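Local coordinates for autophagy protein 5 (Saccharomyces cerevisiae, PDB 2DYO) that functions in autophagic vesicle formation and cytoplasm-to-vacuole transport, is conjugated to ATG12, and is required for nucleophagy and mitophagy, at residues V18-D23 against A36-R41; Y47-M52 against I84-P89; I254-E259 against L273-G278; P24-K29 against I121-G126. All coordinates share one frame; numbering follows the deposited sequence.

Contact 1: residues V18-D23 against A36-R41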
loop_
_atom_site.group_PDB
_atom_site.type_symbol
_atom_site.label_atom_id
_atom_site.label_comp_id
_atom_site.label_asym_id
_atom_site.label_seq_id
_atom_site.Cartn_x
_atom_site.Cartn_y
_atom_site.Cartn_z
ATOM N N VAL A 18 -1.352 9.280 9.826
ATOM C CA VAL A 18 -0.259 9.778 9.005
ATOM C C VAL A 18 0.007 11.254 9.247
ATOM O O VAL A 18 -0.890 12.093 9.134
ATOM C CB VAL A 18 -0.548 9.567 7.503
ATOM C CG1 VAL A 18 0.555 10.205 6.662
ATOM C CG2 VAL A 18 -0.651 8.077 7.206
ATOM N N LEU A 19 1.250 11.563 9.588
ATOM C CA LEU A 19 1.639 12.938 9.837
ATOM C C LEU A 19 2.409 13.444 8.632
ATOM O O LEU A 19 3.554 13.057 8.408
ATOM C CB LEU A 19 2.518 13.022 11.090
ATOM C CG LEU A 19 2.863 14.438 11.556
ATOM C CD1 LEU A 19 1.575 15.209 11.815
ATOM C CD2 LEU A 19 3.732 14.378 12.814
ATOM N N VAL A 20 1.770 14.303 7.845
ATOM C CA VAL A 20 2.415 14.857 6.665
ATOM C C VAL A 20 2.993 16.237 6.955
ATOM O O VAL A 20 2.313 17.105 7.507
ATOM C CB VAL A 20 1.421 14.978 5.484
ATOM C CG1 VAL A 20 2.123 15.598 4.278
ATOM C CG2 VAL A 20 0.870 13.604 5.122
ATOM N N SER A 21 4.250 16.434 6.583
ATOM C CA SER A 21 4.901 17.720 6.780
ATOM C C SER A 21 5.329 18.251 5.421
ATOM O O SER A 21 5.874 17.514 4.598
ATOM C CB SER A 21 6.122 17.572 7.685
ATOM O OG SER A 21 7.079 16.719 7.088
ATOM N N ILE A 22 5.074 19.532 5.190
ATOM C CA ILE A 22 5.423 20.178 3.930
ATOM C C ILE A 22 6.721 20.951 4.115
ATOM O O ILE A 22 6.756 21.916 4.878
ATOM C CB ILE A 22 4.323 21.176 3.501
ATOM C CG1 ILE A 22 2.951 20.495 3.543
ATOM C CG2 ILE A 22 4.625 21.722 2.112
ATOM C CD1 ILE A 22 2.845 19.250 2.681
ATOM N N ASP A 23 7.784 20.536 3.426
ATOM C CA ASP A 23 9.062 21.231 3.550
ATOM C C ASP A 23 8.904 22.718 3.267
ATOM O O ASP A 23 8.152 23.112 2.382
ATOM C CB ASP A 23 10.108 20.646 2.600
ATOM C CG ASP A 23 10.777 19.405 3.159
ATOM O OD1 ASP A 23 11.802 18.981 2.585
ATOM O OD2 ASP A 23 10.283 18.851 4.166
ATOM N N ALA A 36 2.102 23.960 7.143
ATOM C CA ALA A 36 3.014 22.884 6.772
ATOM C C ALA A 36 2.770 21.553 7.481
ATOM O O ALA A 36 3.639 20.683 7.467
ATOM C CB ALA A 36 4.445 23.333 7.010
ATOM N N VAL A 37 1.601 21.385 8.089
ATOM C CA VAL A 37 1.309 20.145 8.804
ATOM C C VAL A 37 -0.117 19.650 8.605
ATOM O O VAL A 37 -1.071 20.419 8.716
ATOM C CB VAL A 37 1.542 20.311 10.326
ATOM C CG1 VAL A 37 1.330 18.984 11.036
ATOM C CG2 VAL A 37 2.944 20.834 10.586
ATOM N N LEU A 38 -0.250 18.362 8.305
ATOM C CA LEU A 38 -1.554 17.732 8.118
ATOM C C LEU A 38 -1.594 16.425 8.899
ATOM O O LEU A 38 -0.706 15.587 8.758
ATOM C CB LEU A 38 -1.823 17.438 6.636
ATOM C CG LEU A 38 -2.055 18.630 5.706
ATOM C CD1 LEU A 38 -0.829 18.843 4.837
ATOM C CD2 LEU A 38 -3.277 18.363 4.838
ATOM N N ARG A 39 -2.624 16.253 9.719
ATOM C CA ARG A 39 -2.773 15.038 10.517
ATOM C C ARG A 39 -4.001 14.312 10.010
ATOM O O ARG A 39 -5.132 14.672 10.335
ATOM C CB ARG A 39 -2.919 15.386 11.999
ATOM C CG ARG A 39 -1.694 16.089 12.553
ATOM C CD ARG A 39 -1.837 17.579 12.450
ATOM N NE ARG A 39 -2.376 18.139 13.683
ATOM C CZ ARG A 39 -3.247 19.139 13.731
ATOM N NH1 ARG A 39 -3.688 19.690 12.611
ATOM N NH2 ARG A 39 -3.669 19.593 14.902
ATOM N N ILE A 40 -3.764 13.275 9.215
ATOM C CA ILE A 40 -4.844 12.533 8.585
ATOM C C ILE A 40 -4.880 11.022 8.793
ATOM O O ILE A 40 -3.919 10.407 9.248
ATOM C CB ILE A 40 -4.806 12.791 7.070
ATOM C CG1 ILE A 40 -3.410 12.445 6.532
ATOM C CG2 ILE A 40 -5.110 14.262 6.792
ATOM C CD1 ILE A 40 -3.255 12.575 5.032
ATOM N N ARG A 41 -6.023 10.438 8.455
ATOM C CA ARG A 41 -6.213 9.000 8.531
ATOM C C ARG A 41 -6.161 8.543 7.084
ATOM O O ARG A 41 -6.873 9.077 6.227
ATOM C CB ARG A 41 -7.567 8.665 9.159
ATOM C CG ARG A 41 -7.589 8.879 10.667
ATOM C CD ARG A 41 -6.734 7.829 11.374
ATOM N NE ARG A 41 -7.409 6.535 11.453
ATOM C CZ ARG A 41 -6.854 5.434 11.952
ATOM N NH1 ARG A 41 -5.613 5.468 12.413
ATOM N NH2 ARG A 41 -7.538 4.301 11.998
#
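Leu19 and Arg39 lie side by side on one face of two antiparallel strands, pointing the same way, with CD1 of Leu19 3.5 Å from CG of Arg39. The leucine thus meets the aliphatic root of the arginine, whose chain then bends twice and carries its charge away from both strands, to an acidic side chain of another protein chain with which it forms a salt bridge. With CG anti to N (chi1 -173°), the Leu19 side chain lies along the neighbouring strand, which lets CD1 also touch CG1 of Val37, 3.9 Å off. The other face is wholly apolar across the pair. Val20 and Leu38 stand opposite each other as a hydrogen-bonded pair, CB to CB 4.2 Å, while CG2 of Val20 approaches CD1 of Ile40 at 4.3 Å. Ile22 sends its CD1 to CD1 of Leu38 and sets its CB against CB of Ala36. Leu54 of helix 52-59 packs on Leu38 and Ile40 from this side. Five backbone bonds join the strands: Val20 N to Leu38 O, at 2.9 Å, is representative, and Ile22 N also bonds to Ala36 O. The chemistry implies a two-faced pair of strands: branched aliphatic groups form the face covered by helix 52-59, and the Leu19 and Arg39 face combines apolar and charged surface. The other protein chain reaches Leu19 and Arg39, and Ile40 as well.

Contact 2: residues Y47-M52 against I84-P89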
loop_
_atom_site.group_PDB
_atom_site.type_symbol
_atom_site.label_atom_id
_atom_site.label_comp_id
_atom_site.label_asym_id
_atom_site.label_seq_id
_atom_site.Cartn_x
_atom_site.Cartn_y
_atom_site.Cartn_z
ATOM N N TYR A 47 -3.031 4.965 -2.153
ATOM C CA TYR A 47 -1.723 5.547 -2.444
ATOM C C TYR A 47 -1.622 6.918 -1.778
ATOM O O TYR A 47 -2.616 7.646 -1.689
ATOM C CB TYR A 47 -1.519 5.757 -3.949
ATOM C CG TYR A 47 -1.438 4.498 -4.787
ATOM C CD1 TYR A 47 -0.512 3.492 -4.500
ATOM C CD2 TYR A 47 -2.239 4.351 -5.916
ATOM C CE1 TYR A 47 -0.390 2.372 -5.330
ATOM C CE2 TYR A 47 -2.125 3.245 -6.744
ATOM C CZ TYR A 47 -1.202 2.263 -6.454
ATOM O OH TYR A 47 -1.087 1.189 -7.307
ATOM N N LEU A 48 -0.419 7.283 -1.346
ATOM C CA LEU A 48 -0.209 8.580 -0.710
ATOM C C LEU A 48 -0.549 9.717 -1.667
ATOM O O LEU A 48 -0.997 10.780 -1.261
ATOM C CB LEU A 48 1.255 8.719 -0.256
ATOM C CG LEU A 48 1.711 7.855 0.928
ATOM C CD1 LEU A 48 3.225 7.986 1.091
ATOM C CD2 LEU A 48 0.998 8.288 2.192
ATOM N N VAL A 49 -0.316 9.476 -2.949
ATOM C CA VAL A 49 -0.574 10.462 -3.984
ATOM C C VAL A 49 -2.049 10.870 -4.091
ATOM O O VAL A 49 -2.375 11.924 -4.645
ATOM C CB VAL A 49 -0.026 9.952 -5.321
ATOM C CG1 VAL A 49 -1.108 9.288 -6.138
ATOM C CG2 VAL A 49 0.678 11.079 -6.053
ATOM N N ASN A 50 -2.944 10.055 -3.543
ATOM C CA ASN A 50 -4.364 10.392 -3.563
ATOM C C ASN A 50 -4.666 11.564 -2.622
ATOM O O ASN A 50 -5.804 12.050 -2.558
ATOM C CB ASN A 50 -5.199 9.176 -3.164
ATOM C CG ASN A 50 -5.240 8.137 -4.261
ATOM O OD1 ASN A 50 -5.631 6.989 -4.051
ATOM N ND2 ASN A 50 -4.851 8.551 -5.459
ATOM N N TYR A 51 -3.647 12.022 -1.899
ATOM C CA TYR A 51 -3.833 13.132 -0.978
ATOM C C TYR A 51 -3.199 14.446 -1.434
ATOM O O TYR A 51 -3.129 15.404 -0.664
ATOM C CB TYR A 51 -3.329 12.737 0.417
ATOM C CG TYR A 51 -4.100 11.557 0.959
ATOM C CD1 TYR A 51 -3.800 10.260 0.547
ATOM C CD2 TYR A 51 -5.226 11.747 1.755
ATOM C CE1 TYR A 51 -4.614 9.185 0.900
ATOM C CE2 TYR A 51 -6.046 10.683 2.114
ATOM C CZ TYR A 51 -5.735 9.404 1.676
ATOM O OH TYR A 51 -6.579 8.364 1.976
ATOM N N MET A 52 -2.747 14.501 -2.683
ATOM C CA MET A 52 -2.153 15.730 -3.202
ATOM C C MET A 52 -3.173 16.869 -3.265
ATOM O O MET A 52 -2.849 18.017 -2.949
ATOM C CB MET A 52 -1.546 15.496 -4.588
ATOM C CG MET A 52 -0.295 14.642 -4.557
ATOM S SD MET A 52 0.834 15.135 -3.231
ATOM C CE MET A 52 1.279 16.795 -3.732
ATOM N N ILE A 84 10.630 7.825 -0.370
ATOM C CA ILE A 84 9.654 6.750 -0.249
ATOM C C ILE A 84 8.736 6.777 -1.480
ATOM O O ILE A 84 8.087 7.784 -1.760
ATOM C CB ILE A 84 8.846 6.909 1.074
ATOM C CG1 ILE A 84 7.788 5.816 1.191
ATOM C CG2 ILE A 84 8.216 8.283 1.145
ATOM C CD1 ILE A 84 7.002 5.882 2.497
ATOM N N PRO A 85 8.676 5.658 -2.229
ATOM C CA PRO A 85 7.863 5.502 -3.448
ATOM C C PRO A 85 6.359 5.608 -3.213
ATOM O O PRO A 85 5.810 4.887 -2.383
ATOM C CB PRO A 85 8.239 4.104 -3.957
ATOM C CG PRO A 85 9.489 3.739 -3.192
ATOM C CD PRO A 85 9.287 4.373 -1.855
ATOM N N TRP A 86 5.681 6.481 -3.951
ATOM C CA TRP A 86 4.239 6.596 -3.763
ATOM C C TRP A 86 3.483 5.452 -4.436
ATOM O O TRP A 86 2.340 5.173 -4.079
ATOM C CB TRP A 86 3.702 7.937 -4.303
ATOM C CG TRP A 86 3.783 8.088 -5.796
ATOM C CD1 TRP A 86 4.730 8.780 -6.500
ATOM C CD2 TRP A 86 2.924 7.479 -6.771
ATOM N NE1 TRP A 86 4.519 8.634 -7.854
ATOM C CE2 TRP A 86 3.419 7.842 -8.048
ATOM C CE3 TRP A 86 1.787 6.661 -6.692
ATOM C CZ2 TRP A 86 2.815 7.412 -9.237
ATOM C CZ3 TRP A 86 1.187 6.233 -7.877
ATOM C CH2 TRP A 86 1.705 6.611 -9.132
ATOM N N ASN A 87 4.120 4.781 -5.393
ATOM C CA ASN A 87 3.455 3.713 -6.135
ATOM C C ASN A 87 3.334 2.332 -5.484
ATOM O O ASN A 87 3.278 1.316 -6.174
ATOM C CB ASN A 87 4.074 3.577 -7.540
ATOM C CG ASN A 87 5.578 3.375 -7.513
ATOM O OD1 ASN A 87 6.086 2.331 -7.934
ATOM N ND2 ASN A 87 6.298 4.374 -7.032
ATOM N N TYR A 88 3.306 2.297 -4.158
ATOM C CA TYR A 88 3.110 1.045 -3.429
ATOM C C TYR A 88 1.996 1.350 -2.453
ATOM O O TYR A 88 1.886 2.480 -1.988
ATOM C CB TYR A 88 4.361 0.636 -2.641
ATOM C CG TYR A 88 5.473 0.134 -3.518
ATOM C CD1 TYR A 88 6.390 1.015 -4.084
ATOM C CD2 TYR A 88 5.581 -1.221 -3.825
ATOM C CE1 TYR A 88 7.393 0.559 -4.940
ATOM C CE2 TYR A 88 6.575 -1.689 -4.681
ATOM C CZ TYR A 88 7.477 -0.790 -5.234
ATOM O OH TYR A 88 8.458 -1.247 -6.080
ATOM N N PRO A 89 1.150 0.359 -2.131
ATOM C CA PRO A 89 0.076 0.659 -1.178
ATOM C C PRO A 89 0.684 1.211 0.104
ATOM O O PRO A 89 1.768 0.798 0.507
ATOM C CB PRO A 89 -0.583 -0.703 -0.950
ATOM C CG PRO A 89 -0.361 -1.413 -2.261
ATOM C CD PRO A 89 1.072 -1.036 -2.602
HETATM O O HOH W 1 0.788 -0.440 -6.449
HETATM O O HOH W 2 1.605 5.205 -1.441
#
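Trp86 turns the edge of its six-membered ring toward the face of Tyr47, a T-shaped pair with centroids 5.7 Å apart and planes at 89°. Its CG lies between the backbone N and carbonyl carbon (chi1 67°), which sets the indole against both Tyr47 and Val49. Val49 covers one indole face, its CG1 3.9 Å from CE3 of Trp86, and CB of Asn87 the opposite one. The tyrosine ring leans on backbone: its CD1 is 3.3 Å from Trp86 O, and Tyr88 O sits near the ring plane at its edge. One water bonds to Tyr47 OH at 2.6 Å and donates to Asn87 O; another accepts from Leu48 N and donates to Trp86 O and Tyr88 O, linking three backbone groups. Replacing Tyr47 by an alanine would probably leave the Trp86 edge without its aromatic partner and the first water without its phenolic mate. Further out, the Tyr47 ring meets Phe276 edge-to-face, Val49 touches Ala143 of helix 142-159, and Leu48 and Trp86 pack on Phe77 of strand 74-79. The 3-10 segment 48-51 runs into helix 52-59 and Pro89 is the N-cap of helix 90-98, so the contact joins the approaches to two helices.

Contact 3: residues I254-E259 against L273-G278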
loop_
_atom_site.group_PDB
_atom_site.type_symbol
_atom_site.label_atom_id
_atom_site.label_comp_id
_atom_site.label_asym_id
_atom_site.label_seq_id
_atom_site.Cartn_x
_atom_site.Cartn_y
_atom_site.Cartn_z
ATOM N N ILE A 254 5.946 -11.020 6.889
ATOM C CA ILE A 254 4.910 -10.065 7.266
ATOM C C ILE A 254 4.073 -9.734 6.032
ATOM O O ILE A 254 4.602 -9.315 5.000
ATOM C CB ILE A 254 5.521 -8.742 7.793
ATOM C CG1 ILE A 254 6.345 -9.005 9.056
ATOM C CG2 ILE A 254 4.411 -7.726 8.064
ATOM C CD1 ILE A 254 5.562 -9.647 10.189
ATOM N N CYS A 255 2.768 -9.941 6.140
ATOM C CA CYS A 255 1.843 -9.646 5.055
ATOM C C CYS A 255 0.697 -8.857 5.664
ATOM O O CYS A 255 0.145 -9.261 6.681
ATOM C CB CYS A 255 1.308 -10.941 4.439
ATOM S SG CYS A 255 0.194 -10.699 3.056
ATOM N N GLN A 256 0.344 -7.730 5.053
ATOM C CA GLN A 256 -0.748 -6.918 5.576
ATOM C C GLN A 256 -0.545 -6.616 7.063
ATOM O O GLN A 256 -1.481 -6.704 7.866
ATOM C CB GLN A 256 -2.088 -7.635 5.378
ATOM C CG GLN A 256 -2.552 -7.701 3.925
ATOM C CD GLN A 256 -3.124 -6.383 3.414
ATOM O OE1 GLN A 256 -3.200 -5.394 4.147
ATOM N NE2 GLN A 256 -3.536 -6.369 2.153
ATOM N N GLY A 257 0.690 -6.282 7.419
ATOM C CA GLY A 257 1.001 -5.937 8.793
ATOM C C GLY A 257 0.949 -7.024 9.847
ATOM O O GLY A 257 1.086 -6.720 11.034
ATOM N N ILE A 258 0.751 -8.281 9.450
ATOM C CA ILE A 258 0.710 -9.359 10.436
ATOM C C ILE A 258 1.699 -10.481 10.120
ATOM O O ILE A 258 2.201 -10.582 9.001
ATOM C CB ILE A 258 -0.706 -9.984 10.564
ATOM C CG1 ILE A 258 -1.081 -10.711 9.272
ATOM C CG2 ILE A 258 -1.733 -8.899 10.881
ATOM C CD1 ILE A 258 -2.309 -11.595 9.410
ATOM N N GLU A 259 1.964 -11.323 11.115
ATOM C CA GLU A 259 2.886 -12.444 10.963
ATOM C C GLU A 259 2.199 -13.614 10.268
ATOM O O GLU A 259 1.088 -13.994 10.631
ATOM C CB GLU A 259 3.390 -12.898 12.337
ATOM C CG GLU A 259 4.470 -13.967 12.270
ATOM C CD GLU A 259 4.823 -14.526 13.640
ATOM O OE1 GLU A 259 4.957 -13.725 14.590
ATOM O OE2 GLU A 259 4.971 -15.761 13.760
ATOM N N LEU A 273 -5.225 -12.095 1.368
ATOM C CA LEU A 273 -4.441 -10.943 1.781
ATOM C C LEU A 273 -3.788 -10.083 0.694
ATOM O O LEU A 273 -3.006 -9.184 1.009
ATOM C CB LEU A 273 -3.383 -11.399 2.794
ATOM C CG LEU A 273 -3.823 -11.368 4.265
ATOM C CD1 LEU A 273 -5.196 -12.007 4.437
ATOM C CD2 LEU A 273 -2.782 -12.068 5.118
ATOM N N ARG A 274 -4.098 -10.329 -0.578
ATOM C CA ARG A 274 -3.500 -9.502 -1.629
ATOM C C ARG A 274 -3.917 -8.053 -1.396
ATOM O O ARG A 274 -4.963 -7.791 -0.801
ATOM C CB ARG A 274 -3.965 -9.947 -3.018
ATOM C CG ARG A 274 -5.446 -9.713 -3.289
ATOM C CD ARG A 274 -5.797 -10.098 -4.717
ATOM N NE ARG A 274 -7.234 -10.002 -4.965
ATOM C CZ ARG A 274 -7.819 -10.322 -6.115
ATOM N NH1 ARG A 274 -7.092 -10.759 -7.132
ATOM N NH2 ARG A 274 -9.135 -10.211 -6.244
ATOM N N SER A 275 -3.093 -7.118 -1.859
ATOM C CA SER A 275 -3.375 -5.699 -1.699
ATOM C C SER A 275 -4.344 -5.192 -2.774
ATOM O O SER A 275 -4.701 -5.932 -3.695
ATOM C CB SER A 275 -2.070 -4.907 -1.729
ATOM O OG SER A 275 -1.210 -5.324 -0.674
ATOM N N PHE A 276 -4.747 -3.926 -2.662
ATOM C CA PHE A 276 -5.717 -3.335 -3.584
ATOM C C PHE A 276 -5.257 -3.136 -5.030
ATOM O O PHE A 276 -6.059 -2.753 -5.880
ATOM C CB PHE A 276 -6.241 -2.005 -3.012
ATOM C CG PHE A 276 -5.375 -0.819 -3.331
ATOM C CD1 PHE A 276 -5.765 0.100 -4.305
ATOM C CD2 PHE A 276 -4.173 -0.615 -2.658
ATOM C CE1 PHE A 276 -4.963 1.209 -4.609
ATOM C CE2 PHE A 276 -3.361 0.490 -2.951
ATOM C CZ PHE A 276 -3.758 1.405 -3.930
ATOM N N ASP A 277 -3.980 -3.388 -5.311
ATOM C CA ASP A 277 -3.484 -3.256 -6.679
ATOM C C ASP A 277 -3.401 -4.637 -7.327
ATOM O O ASP A 277 -2.884 -4.783 -8.433
ATOM C CB ASP A 277 -2.111 -2.578 -6.715
ATOM C CG ASP A 277 -1.033 -3.380 -6.009
ATOM O OD1 ASP A 277 0.143 -2.975 -6.116
ATOM O OD2 ASP A 277 -1.349 -4.397 -5.349
ATOM N N GLY A 278 -3.917 -5.648 -6.626
ATOM C CA GLY A 278 -3.917 -7.001 -7.158
ATOM C C GLY A 278 -2.717 -7.865 -6.811
ATOM O O GLY A 278 -2.750 -9.083 -7.003
#
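Cys255 and Gln256 meet Leu273 where a tight hairpin turn faces the end of a helix. Cys255 to Ile258 form a type I' turn, closed by the bonds Cys255 N to Ile258 O and Ile258 N to Cys255 O, each 3.0 Å long; Gln256 and Gly257 both take the positive phi that this turn needs. On the other side, Leu273 is the last residue of helix 266-273, Arg274 leaves helical geometry, and Ser275 to Gly278 make a type I turn, with Gly278 N bonded to Ser275 O. The link between the segments is the amide of Gln256. Bent at chi2 (-77°), its chain brings NE2 to Leu273 O at 3.1 Å, with the N-H nearly straight at 161°. The acceptor lies in the amide plane, but the donor stands well above the plane of the carbonyl. NE2 also bonds to OE1 of Glu45, whose OE2 takes the N-H of Phe276, so one carboxylate links both segments and helps fix the rotation of the amide. Beside this polar grip the contact is apolar: SG of Cys255 lies 3.7 Å from CB of Leu273, CG of Gln256 is 3.9 Å from CG of Leu273, and Ile258 CD1 approaches Leu273 CD2 at 4.3 Å. Such a hairpin between the third and fourth strands, 251-255 and 258-260, with a linker leading to the central strand 280-286, is characteristic of the ubiquitin-like fold, here the UblB domain.

Contact 4: residues P24-K29 against I121-G126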
loop_
_atom_site.group_PDB
_atom_site.type_symbol
_atom_site.label_atom_id
_atom_site.label_comp_id
_atom_site.label_asym_id
_atom_site.label_seq_id
_atom_site.Cartn_x
_atom_site.Cartn_y
_atom_site.Cartn_z
ATOM N N PRO A 24 9.621 23.563 4.022
ATOM C CA PRO A 24 9.549 25.017 3.840
ATOM C C PRO A 24 9.877 25.470 2.419
ATOM O O PRO A 24 9.489 26.563 2.003
ATOM C CB PRO A 24 10.539 25.545 4.880
ATOM C CG PRO A 24 11.524 24.424 5.020
ATOM C CD PRO A 24 10.628 23.211 5.036
ATOM N N SER A 25 10.579 24.623 1.672
ATOM C CA SER A 25 10.945 24.941 0.297
ATOM C C SER A 25 9.712 25.273 -0.546
ATOM O O SER A 25 9.809 25.998 -1.534
ATOM C CB SER A 25 11.702 23.767 -0.330
ATOM O OG SER A 25 10.919 22.585 -0.310
ATOM N N PHE A 26 8.556 24.745 -0.143
ATOM C CA PHE A 26 7.291 24.974 -0.850
ATOM C C PHE A 26 6.571 26.231 -0.374
ATOM O O PHE A 26 5.743 26.793 -1.093
ATOM C CB PHE A 26 6.314 23.806 -0.629
ATOM C CG PHE A 26 6.701 22.526 -1.311
ATOM C CD1 PHE A 26 7.749 21.749 -0.833
ATOM C CD2 PHE A 26 5.987 22.080 -2.420
ATOM C CE1 PHE A 26 8.078 20.543 -1.448
ATOM C CE2 PHE A 26 6.308 20.879 -3.041
ATOM C CZ PHE A 26 7.354 20.109 -2.555
ATOM N N LEU A 27 6.889 26.666 0.840
ATOM C CA LEU A 27 6.209 27.803 1.442
ATOM C C LEU A 27 6.920 29.150 1.490
ATOM O O LEU A 27 8.145 29.249 1.391
ATOM C CB LEU A 27 5.765 27.402 2.851
ATOM C CG LEU A 27 5.037 26.050 2.880
ATOM C CD1 LEU A 27 4.874 25.565 4.310
ATOM C CD2 LEU A 27 3.684 26.181 2.193
ATOM N N MET A 28 6.110 30.193 1.644
ATOM C CA MET A 28 6.597 31.561 1.727
ATOM C C MET A 28 7.114 31.819 3.135
ATOM O O MET A 28 6.413 31.592 4.122
ATOM C CB MET A 28 5.471 32.542 1.385
ATOM C CG MET A 28 5.482 33.013 -0.070
ATOM S SD MET A 28 3.949 33.810 -0.651
ATOM C CE MET A 28 2.896 33.757 0.841
ATOM N N LYS A 29 8.352 32.292 3.219
ATOM C CA LYS A 29 8.977 32.577 4.506
ATOM C C LYS A 29 8.052 33.415 5.383
ATOM O O LYS A 29 7.678 34.531 5.026
ATOM C CB LYS A 29 10.304 33.300 4.292
ATOM N N ILE A 121 5.409 11.444 7.052
ATOM C CA ILE A 121 5.725 11.701 5.650
ATOM C C ILE A 121 6.031 13.174 5.400
ATOM O O ILE A 121 5.332 14.057 5.896
ATOM C CB ILE A 121 4.550 11.284 4.744
ATOM C CG1 ILE A 121 4.349 9.769 4.820
ATOM C CG2 ILE A 121 4.801 11.750 3.311
ATOM C CD1 ILE A 121 5.519 8.960 4.305
ATOM N N HIS A 122 7.070 13.427 4.613
ATOM C CA HIS A 122 7.483 14.787 4.292
ATOM C C HIS A 122 7.453 14.995 2.779
ATOM O O HIS A 122 8.012 14.197 2.027
ATOM C CB HIS A 122 8.902 15.035 4.814
ATOM C CG HIS A 122 9.129 14.535 6.209
ATOM N ND1 HIS A 122 9.200 15.372 7.303
ATOM C CD2 HIS A 122 9.268 13.276 6.691
ATOM C CE1 HIS A 122 9.371 14.652 8.398
ATOM N NE2 HIS A 122 9.414 13.376 8.055
ATOM N N LEU A 123 6.794 16.065 2.343
ATOM C CA LEU A 123 6.704 16.398 0.922
ATOM C C LEU A 123 7.936 17.244 0.605
ATOM O O LEU A 123 8.136 18.298 1.209
ATOM C CB LEU A 123 5.441 17.217 0.648
ATOM C CG LEU A 123 4.719 17.139 -0.706
ATOM C CD1 LEU A 123 4.123 18.496 -1.000
ATOM C CD2 LEU A 123 5.659 16.726 -1.828
ATOM N N VAL A 124 8.743 16.789 -0.347
ATOM C CA VAL A 124 9.970 17.488 -0.724
ATOM C C VAL A 124 10.051 17.809 -2.220
ATOM O O VAL A 124 9.325 17.233 -3.030
ATOM C CB VAL A 124 11.202 16.634 -0.339
ATOM C CG1 VAL A 124 12.483 17.346 -0.722
ATOM C CG2 VAL A 124 11.181 16.344 1.149
ATOM N N MET A 125 10.932 18.743 -2.577
ATOM C CA MET A 125 11.131 19.117 -3.974
ATOM C C MET A 125 12.623 19.143 -4.290
ATOM O O MET A 125 13.454 19.158 -3.383
ATOM C CB MET A 125 10.529 20.491 -4.269
ATOM C CG MET A 125 11.222 21.648 -3.572
ATOM S SD MET A 125 10.714 23.216 -4.292
ATOM C CE MET A 125 9.167 23.484 -3.470
ATOM N N GLY A 126 12.955 19.148 -5.577
ATOM C CA GLY A 126 14.350 19.167 -5.980
ATOM C C GLY A 126 14.529 19.099 -7.485
ATOM O O GLY A 126 13.553 18.962 -8.226
HETATM O O HOH W 3 12.197 20.358 -0.282
#
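Ser25 OG holds a water at 2.6 Å, and the same water accepts the N-H of Met125 from 3.1 Å away, bridging the loop to the strand. Beside this bridge, Phe26 is gripped on both faces. CE of Met125 stands almost over the ring centre, 3.4 Å from the centroid and 13° off the normal, with SD farther out above the same face; CD1 of Leu123 covers the opposite face nearer the rim, 3.8 Å from CE2 of Phe26. The edge of the ring abuts the strand backbone, CE1 lying 3.5 Å from Val124 C. Met125 reaches this place by turning CG between its N and carbonyl carbon (chi1 67°) and folding at chi3, which lays CE against both Phe26 and Ser25. A serine at Phe26 would probably open a gap between Met125 and Leu123 and leave the thioether methyl without an aromatic face. Trp56 of helix 52-59 and Phe75 of strand 74-79 also touch the ring. With the sulfur above the ring this is a Met-aromatic contact, here fastening the loop after strand 15-22 to strand 118-126, which runs parallel to strand 15-22 in the ubiquitin-like UblA sheet.

Overall arrangement
Contacts 1 and 4 share one sheet, with centres about 12 Å apart: strands 15-22 and 118-126 are neighbours, and Leu19 and Ser21 of contact 1 pair with Ile121 of contact 4. Contact 2 lies about 14 Å from contact 1, centre to centre, and touches it where Ile40 meets Tyr51; toward contact 4 it packs Ile84 and Leu48 on Ile121. It also touches contact 3, about 16 Å away by centres, through Tyr47 and Pro89 against Phe276, where the UblA and UblB domains meet. Contacts 3 and 4 are farthest apart, about 32 Å between centres. Helix 142-159, which carries the ATG12 attachment site Lys152, unconjugated here, packs against contacts 2 and 3.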